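Local coordinates for molybdate-binding protein MolA (Haemophilus influenzae, PDB 3PSH) that binds molybdate and tungstate, but not sulfate or phosphate, in the periplasm and serves the MolBCA ABC transporter in low-affinity molybdate import, at residues S113-G117 / K134-L140; V214-I219 / L231-P235. All coordinates share one frame; numbering follows the deposited sequence.

Contact 1 (S113-G117 / K134-L140); sequences SLRTG and KAYNDGL
Arg115 lies against Gly139, their CA atoms 3.6 Å apart, the shortest CA-CA spacing between the loop 113-117 and the helix 134-140. Gly139 has no side chain, and its CA lies 3.6 Å from Arg115 N, backbone on backbone. One turn back, the amide of Thr116 donates a nearly straight hydrogen bond to Ala135 O (2.9 Å, 167° at the hydrogen). Arg115 and Tyr136 run side by side in the same direction, CB to CE1 3.6 Å, with guanidinium and ring planes 80° apart. Their polar ends bond to others: Arg115 NH2 to Glu121 O and Lys124 O, Tyr136 OH to Gly199 O.

Beyond Thr116 OG1, toward Asp138 and the exposed Lys134, the packing gives way to water. One water bridges Thr116 OG1 (2.7 Å) and Asp138 OD2 (2.6 Å), and the same carboxylate oxygen takes a salt bridge from Lys134 NZ on its syn lone pair.

The loop follows edge strand 109-112 and folds back on helix 132-151, which lies in the chain between the two parallel sheets, consistent with the long helix joining the two lobes in this family. Leu114 reaches helix 26-34 at Gln27, a molybdate ligand, while Leu140 packs on helix 283-297.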
ATOM      1  N   SER A 113       7.182  -3.470  -7.497  1.00 13.63           N
ATOM      2  CA  SER A 113       5.846  -4.045  -7.467  1.00 12.96           C
ATOM      3  C   SER A 113       5.480  -4.426  -6.032  1.00 12.38           C
ATOM      4  O   SER A 113       4.290  -4.678  -5.813  1.00 14.73           O
ATOM      5  CB  SER A 113       5.794  -5.374  -8.222  1.00 15.13           C
ATOM      6  OG  SER A 113       6.675  -6.294  -7.636  1.00 13.04           O
ATOM      7  N   LEU A 114       6.470  -4.596  -5.106  1.00 12.31           N
ATOM      8  CA  LEU A 114       6.173  -5.177  -3.772  1.00 12.30           C
ATOM      9  C   LEU A 114       5.466  -6.561  -3.884  1.00 15.10           C
ATOM     10  O   LEU A 114       4.719  -7.018  -2.943  1.00 13.77           O
ATOM     11  CB  LEU A 114       5.342  -4.202  -2.910  1.00 13.34           C
ATOM     12  CG  LEU A 114       6.030  -2.831  -2.801  1.00 15.19           C
ATOM     13  CD1 LEU A 114       5.127  -1.953  -1.861  1.00 12.35           C
ATOM     14  CD2 LEU A 114       7.438  -2.912  -2.263  1.00 13.88           C
ATOM     15  N   ARG A 115       5.711  -7.253  -4.969  1.00 14.80           N
ATOM     16  CA  ARG A 115       5.197  -8.601  -5.186  1.00 16.72           C
ATOM     17  C   ARG A 115       6.224  -9.485  -5.932  1.00 17.28           C
ATOM     18  O   ARG A 115       6.944  -9.059  -6.877  1.00 16.36           O
ATOM     19  CB  ARG A 115       3.818  -8.520  -5.898  1.00 18.18           C
ATOM     20  CG  ARG A 115       3.706  -8.556  -7.380  1.00 22.69           C
ATOM     21  CD  ARG A 115       2.268  -8.892  -7.791  1.00 19.67           C
ATOM     22  NE  ARG A 115       2.131  -8.649  -9.209  1.00 21.58           N
ATOM     23  CZ  ARG A 115       1.615  -7.566  -9.721  1.00 18.18           C
ATOM     24  NH1 ARG A 115       1.171  -6.536  -8.976  1.00 22.46           N
ATOM     25  NH2 ARG A 115       1.587  -7.468 -10.998  1.00 23.58           N
ATOM     26  N   THR A 116       6.289 -10.740  -5.563  1.00 15.03           N
ATOM     27  CA  THR A 116       7.008 -11.706  -6.433  1.00 17.59           C
ATOM     28  C   THR A 116       5.914 -12.295  -7.334  1.00 19.56           C
ATOM     29  O   THR A 116       5.366 -11.613  -8.211  1.00 22.53           O
ATOM     30  CB  THR A 116       7.868 -12.714  -5.586  1.00 13.25           C
ATOM     31  OG1 THR A 116       7.024 -13.344  -4.626  1.00 15.68           O
ATOM     32  CG2 THR A 116       9.002 -12.032  -4.867  1.00 14.13           C
ATOM     33  N   GLY A 117       5.572 -13.538  -7.144  1.00 21.92           N
ATOM     34  CA  GLY A 117       4.553 -14.159  -7.948  1.00 24.31           C
ATOM     35  C   GLY A 117       5.046 -14.541  -9.335  1.00 24.06           C
ATOM     36  O   GLY A 117       6.233 -14.385  -9.674  1.00 24.01           O
ATOM     37  N   LYS A 134       2.010 -15.478  -0.396  1.00 13.95           N
ATOM     38  CA  LYS A 134       3.439 -15.650  -0.500  1.00 13.91           C
ATOM     39  C   LYS A 134       4.045 -14.484  -1.403  1.00 13.65           C
ATOM     40  O   LYS A 134       5.067 -13.906  -1.075  1.00 15.04           O
ATOM     41  CB  LYS A 134       3.784 -17.046  -1.135  1.00 15.81           C
ATOM     42  CG  LYS A 134       5.345 -17.229  -1.212  1.00 17.01           C
ATOM     43  CD  LYS A 134       5.566 -18.750  -1.678  1.00 24.25           C
ATOM     44  CE  LYS A 134       6.960 -19.082  -2.128  1.00 29.67           C
ATOM     45  NZ  LYS A 134       7.852 -18.657  -1.063  1.00 27.99           N
ATOM     46  N   ALA A 135       3.383 -14.205  -2.470  1.00 13.39           N
ATOM     47  CA  ALA A 135       3.870 -13.268  -3.448  1.00 14.90           C
ATOM     48  C   ALA A 135       3.969 -11.920  -2.777  1.00 15.25           C
ATOM     49  O   ALA A 135       4.951 -11.199  -3.006  1.00 13.56           O
ATOM     50  CB  ALA A 135       2.898 -13.215  -4.655  1.00 14.08           C
ATOM     51  N   TYR A 136       2.917 -11.509  -2.068  1.00 14.37           N
ATOM     52  CA  TYR A 136       2.998 -10.204  -1.357  1.00 11.95           C
ATOM     53  C   TYR A 136       3.912 -10.169  -0.130  1.00 12.12           C
ATOM     54  O   TYR A 136       4.606  -9.149   0.210  1.00 13.50           O
ATOM     55  CB  TYR A 136       1.583  -9.600  -1.033  1.00 12.26           C
ATOM     56  CG  TYR A 136       0.861  -9.141  -2.335  1.00 11.78           C
ATOM     57  CD1 TYR A 136       1.441  -8.070  -3.088  1.00 12.17           C
ATOM     58  CD2 TYR A 136      -0.382  -9.687  -2.777  1.00 12.58           C
ATOM     59  CE1 TYR A 136       0.775  -7.605  -4.263  1.00 14.50           C
ATOM     60  CE2 TYR A 136      -1.025  -9.196  -3.941  1.00 13.60           C
ATOM     61  CZ  TYR A 136      -0.421  -8.144  -4.643  1.00 17.30           C
ATOM     62  OH  TYR A 136      -0.982  -7.698  -5.794  1.00 16.50           O
ATOM     63  N   ASN A 137       3.937 -11.278   0.636  1.00 12.10           N
ATOM     64  CA  ASN A 137       4.887 -11.346   1.725  1.00 13.48           C
ATOM     65  C   ASN A 137       6.365 -11.214   1.244  1.00 12.33           C
ATOM     66  O   ASN A 137       7.153 -10.394   1.707  1.00 12.59           O
ATOM     67  CB  ASN A 137       4.735 -12.657   2.459  1.00 13.56           C
ATOM     68  CG  ASN A 137       3.418 -12.692   3.282  1.00 15.37           C
ATOM     69  OD1 ASN A 137       2.844 -11.630   3.523  1.00 14.95           O
ATOM     70  ND2 ASN A 137       2.978 -13.890   3.708  1.00 19.49           N
ATOM     71  N   ASP A 138       6.698 -12.097   0.310  1.00 14.11           N
ATOM     72  CA  ASP A 138       8.070 -12.103  -0.190  1.00 15.08           C
ATOM     73  C   ASP A 138       8.365 -10.826  -0.997  1.00 16.61           C
ATOM     74  O   ASP A 138       9.456 -10.324  -0.985  1.00 13.59           O
ATOM     75  CB  ASP A 138       8.241 -13.290  -1.111  1.00 14.98           C
ATOM     76  CG  ASP A 138       8.312 -14.655  -0.357  1.00 18.14           C
ATOM     77  OD1 ASP A 138       8.370 -14.608   0.901  1.00 18.56           O
ATOM     78  OD2 ASP A 138       8.308 -15.700  -1.074  1.00 17.13           O
ATOM     79  N   GLY A 139       7.343 -10.249  -1.575  1.00 13.74           N
ATOM     80  CA  GLY A 139       7.527  -9.088  -2.507  1.00 14.71           C
ATOM     81  C   GLY A 139       7.728  -7.817  -1.677  1.00 13.24           C
ATOM     82  O   GLY A 139       8.533  -6.932  -2.105  1.00 14.96           O
ATOM     83  N   LEU A 140       7.090  -7.735  -0.479  1.00 12.69           N
ATOM     84  CA  LEU A 140       7.219  -6.577   0.363  1.00 13.43           C
ATOM     85  C   LEU A 140       8.608  -6.626   0.910  1.00 14.02           C
ATOM     86  O   LEU A 140       9.335  -5.649   0.850  1.00 13.92           O
ATOM     87  CB  LEU A 140       6.191  -6.664   1.530  1.00 11.82           C
ATOM     88  CG  LEU A 140       6.343  -5.504   2.512  1.00 12.98           C
ATOM     89  CD1 LEU A 140       6.218  -4.132   1.925  1.00 10.87           C
ATOM     90  CD2 LEU A 140       5.181  -5.700   3.525  1.00 10.05           C
TER
HETATM   91  O   HOH W   1       8.372 -15.520  -3.699  1.00 21.74           O

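Contact 2 (V214-I219 / L231-P235)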
ATOM      1  N   VAL A 214     -15.589  -9.629   0.322  1.00 15.51           N
ATOM      2  CA  VAL A 214     -16.722 -10.188  -0.463  1.00 17.81           C
ATOM      3  C   VAL A 214     -16.558 -10.083  -1.999  1.00 17.83           C
ATOM      4  O   VAL A 214     -17.088 -10.937  -2.717  1.00 19.91           O
ATOM      5  CB  VAL A 214     -18.058  -9.551  -0.027  1.00 16.50           C
ATOM      6  CG1 VAL A 214     -18.168  -9.700   1.461  1.00 17.96           C
ATOM      7  CG2 VAL A 214     -18.091  -8.061  -0.344  1.00 18.17           C
ATOM      8  N   ALA A 215     -15.801  -9.081  -2.462  1.00 16.87           N
ATOM      9  CA  ALA A 215     -15.644  -8.792  -3.927  1.00 17.96           C
ATOM     10  C   ALA A 215     -14.630  -9.754  -4.583  1.00 18.94           C
ATOM     11  O   ALA A 215     -14.651  -9.891  -5.825  1.00 19.73           O
ATOM     12  CB  ALA A 215     -15.144  -7.423  -4.119  1.00 16.32           C
ATOM     13  N   ALA A 216     -13.765 -10.406  -3.797  1.00 18.51           N
ATOM     14  CA  ALA A 216     -12.568 -11.063  -4.369  1.00 20.11           C
ATOM     15  C   ALA A 216     -12.799 -12.349  -5.165  1.00 21.85           C
ATOM     16  O   ALA A 216     -11.904 -12.809  -5.929  1.00 21.35           O
ATOM     17  CB  ALA A 216     -11.588 -11.326  -3.279  1.00 18.90           C
ATOM     18  N   ALA A 217     -13.935 -13.002  -4.947  1.00 21.93           N
ATOM     19  CA  ALA A 217     -14.334 -14.154  -5.768  1.00 23.35           C
ATOM     20  C   ALA A 217     -14.763 -13.874  -7.219  1.00 22.50           C
ATOM     21  O   ALA A 217     -14.762 -14.832  -8.056  1.00 23.69           O
ATOM     22  CB  ALA A 217     -15.441 -14.890  -5.067  1.00 21.82           C
ATOM     23  N   THR A 218     -15.215 -12.643  -7.513  1.00 22.16           N
ATOM     24  CA  THR A 218     -15.904 -12.299  -8.789  1.00 21.73           C
ATOM     25  C   THR A 218     -15.252 -11.070  -9.508  1.00 23.05           C
ATOM     26  O   THR A 218     -15.385 -10.914 -10.714  1.00 22.20           O
ATOM     27  CB  THR A 218     -17.499 -12.156  -8.688  1.00 23.37           C
ATOM     28  OG1 THR A 218     -17.860 -10.985  -7.951  1.00 23.28           O
ATOM     29  CG2 THR A 218     -18.220 -13.377  -8.030  1.00 27.29           C
ATOM     30  N   ILE A 219     -14.509 -10.267  -8.744  1.00 19.92           N
ATOM     31  CA  ILE A 219     -13.785  -9.109  -9.269  1.00 19.67           C
ATOM     32  C   ILE A 219     -12.316  -9.364  -9.279  1.00 19.27           C
ATOM     33  O   ILE A 219     -11.728  -9.908  -8.375  1.00 18.17           O
ATOM     34  CB  ILE A 219     -14.126  -7.767  -8.481  1.00 19.44           C
ATOM     35  CG1 ILE A 219     -15.644  -7.548  -8.313  1.00 16.85           C
ATOM     36  CG2 ILE A 219     -13.571  -6.521  -9.245  1.00 17.93           C
ATOM     37  CD1 ILE A 219     -16.447  -7.529  -9.666  1.00 20.71           C
ATOM     38  N   LEU A 231     -25.115  -4.695  -3.151  1.00 22.12           N
ATOM     39  CA  LEU A 231     -26.367  -5.135  -2.460  1.00 22.85           C
ATOM     40  C   LEU A 231     -26.458  -6.657  -2.434  1.00 22.50           C
ATOM     41  O   LEU A 231     -26.839  -7.238  -1.409  1.00 21.30           O
ATOM     42  CB  LEU A 231     -27.547  -4.595  -3.224  1.00 22.22           C
ATOM     43  CG  LEU A 231     -27.791  -3.079  -3.275  1.00 23.90           C
ATOM     44  CD1 LEU A 231     -28.998  -2.714  -4.226  1.00 23.80           C
ATOM     45  CD2 LEU A 231     -28.002  -2.499  -1.879  1.00 21.05           C
ATOM     46  N   GLU A 232     -26.087  -7.281  -3.546  1.00 20.44           N
ATOM     47  CA  GLU A 232     -25.976  -8.770  -3.662  1.00 22.80           C
ATOM     48  C   GLU A 232     -24.963  -9.380  -2.658  1.00 22.28           C
ATOM     49  O   GLU A 232     -25.223 -10.384  -1.987  1.00 22.33           O
ATOM     50  CB  GLU A 232     -25.741  -9.218  -5.120  1.00 23.00           C
ATOM     51  CG  GLU A 232     -27.067  -9.087  -5.939  1.00 27.28           C
ATOM     52  CD  GLU A 232     -26.931  -9.261  -7.478  1.00 35.04           C
ATOM     53  OE1 GLU A 232     -26.090 -10.048  -7.950  1.00 27.43           O
ATOM     54  OE2 GLU A 232     -27.714  -8.621  -8.245  1.00 34.74           O
ATOM     55  N   TRP A 233     -23.805  -8.727  -2.517  1.00 19.23           N
ATOM     56  CA  TRP A 233     -22.763  -9.181  -1.621  1.00 20.09           C
ATOM     57  C   TRP A 233     -23.195  -8.960  -0.182  1.00 20.23           C
ATOM     58  O   TRP A 233     -22.910  -9.780   0.670  1.00 20.20           O
ATOM     59  CB  TRP A 233     -21.378  -8.447  -1.864  1.00 18.50           C
ATOM     60  CG  TRP A 233     -20.724  -8.879  -3.141  1.00 20.36           C
ATOM     61  CD1 TRP A 233     -20.748 -10.136  -3.716  1.00 23.24           C
ATOM     62  CD2 TRP A 233     -19.918  -8.051  -3.988  1.00 21.64           C
ATOM     63  NE1 TRP A 233     -20.008 -10.123  -4.877  1.00 23.03           N
ATOM     64  CE2 TRP A 233     -19.539  -8.856  -5.095  1.00 18.60           C
ATOM     65  CE3 TRP A 233     -19.553  -6.689  -3.967  1.00 23.88           C
ATOM     66  CZ2 TRP A 233     -18.762  -8.336  -6.180  1.00 18.06           C
ATOM     67  CZ3 TRP A 233     -18.751  -6.181  -5.062  1.00 20.20           C
ATOM     68  CH2 TRP A 233     -18.414  -7.012  -6.140  1.00 16.16           C
ATOM     69  N   ASN A 234     -23.919  -7.868   0.032  1.00 20.03           N
ATOM     70  CA  ASN A 234     -24.462  -7.607   1.354  1.00 18.55           C
ATOM     71  C   ASN A 234     -23.414  -7.751   2.524  1.00 16.05           C
ATOM     72  O   ASN A 234     -23.522  -8.576   3.452  1.00 17.19           O
ATOM     73  CB  ASN A 234     -25.764  -8.456   1.635  1.00 18.76           C
ATOM     74  CG  ASN A 234     -26.469  -7.895   2.837  1.00 22.86           C
ATOM     75  OD1 ASN A 234     -26.440  -6.666   3.023  1.00 20.95           O
ATOM     76  ND2 ASN A 234     -27.078  -8.761   3.670  1.00 29.68           N
ATOM     77  N   PRO A 235     -22.332  -6.970   2.470  1.00 17.34           N
ATOM     78  CA  PRO A 235     -21.298  -7.174   3.435  1.00 15.81           C
ATOM     79  C   PRO A 235     -21.760  -6.794   4.816  1.00 14.40           C
ATOM     80  O   PRO A 235     -22.572  -5.834   4.960  1.00 18.89           O
ATOM     81  CB  PRO A 235     -20.218  -6.147   3.029  1.00 16.24           C
ATOM     82  CG  PRO A 235     -21.027  -5.057   2.126  1.00 17.27           C
ATOM     83  CD  PRO A 235     -21.960  -5.984   1.410  1.00 17.12           C
TER
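Trp233 and Val214 make up most of this contact, the indole being laid beneath the turn that follows strand 211-213. With chi1 at -53°, Val214 CG1 lies anti to the carbonyl carbon and CG2 falls between the backbone N and that carbon, where it presses on Trp233 CB at 3.6 Å and continues over CG, while CG1 reaches Pro235 CB more loosely at 4.4 Å.

One face of the indole receives backbone as well as side chain. Val214 O stands 3.7 Å above the ring plane, and Ala215 CA makes a CH-pi contact with the six-membered ring, 3.9 Å from its centroid and 12° off the normal. The far end of the ring is met differently: Thr218 OG1 approaches in plane at the edge, 3.3 Å from CZ2, and Ile219 CG1 comes obliquely to CH2 at 3.6 Å, its side chain crossing the indole at about a right angle.

No hydrogen bond joins the segments. The turn is shaped from within, Ala215 O accepting from both Thr218 N and Ile219 N. Helix 227-233 ends at Trp233, and Asn234, with positive phi (49°), turns the chain toward Pro235 and strand 237-240. Tyr187 of strand 184-188 touches Val214, Trp233 and Pro235. The contact packs a helix C-terminus against a strand-exit loop at the edge of a parallel sheet ordered 2-1-3-4, a Rossmann-like arrangement characteristic of periplasmic binding protein lobes.

Contacts 1 and 2 border different parallel sheets, each with strand order 2-1-3-4, and share no helix or strand; their centres lie about 25 Å apart and their nearest atoms about 11 Å. In both, a loop leaving an edge strand packs on a helix. Contact 1 is the more buried, about 12 Å from the chain centre, with the side chain of Leu114 about 7 Å from bound molybdate. Contact 2 is more peripheral, at about 22 Å, and only partly buried. Their chemistry differs accordingly: close backbone packing, a hydrogen bond and a water bridge in 113-117/134-140, against indole and aliphatic packing without cross-segment hydrogen bonds in 214-219/231-235.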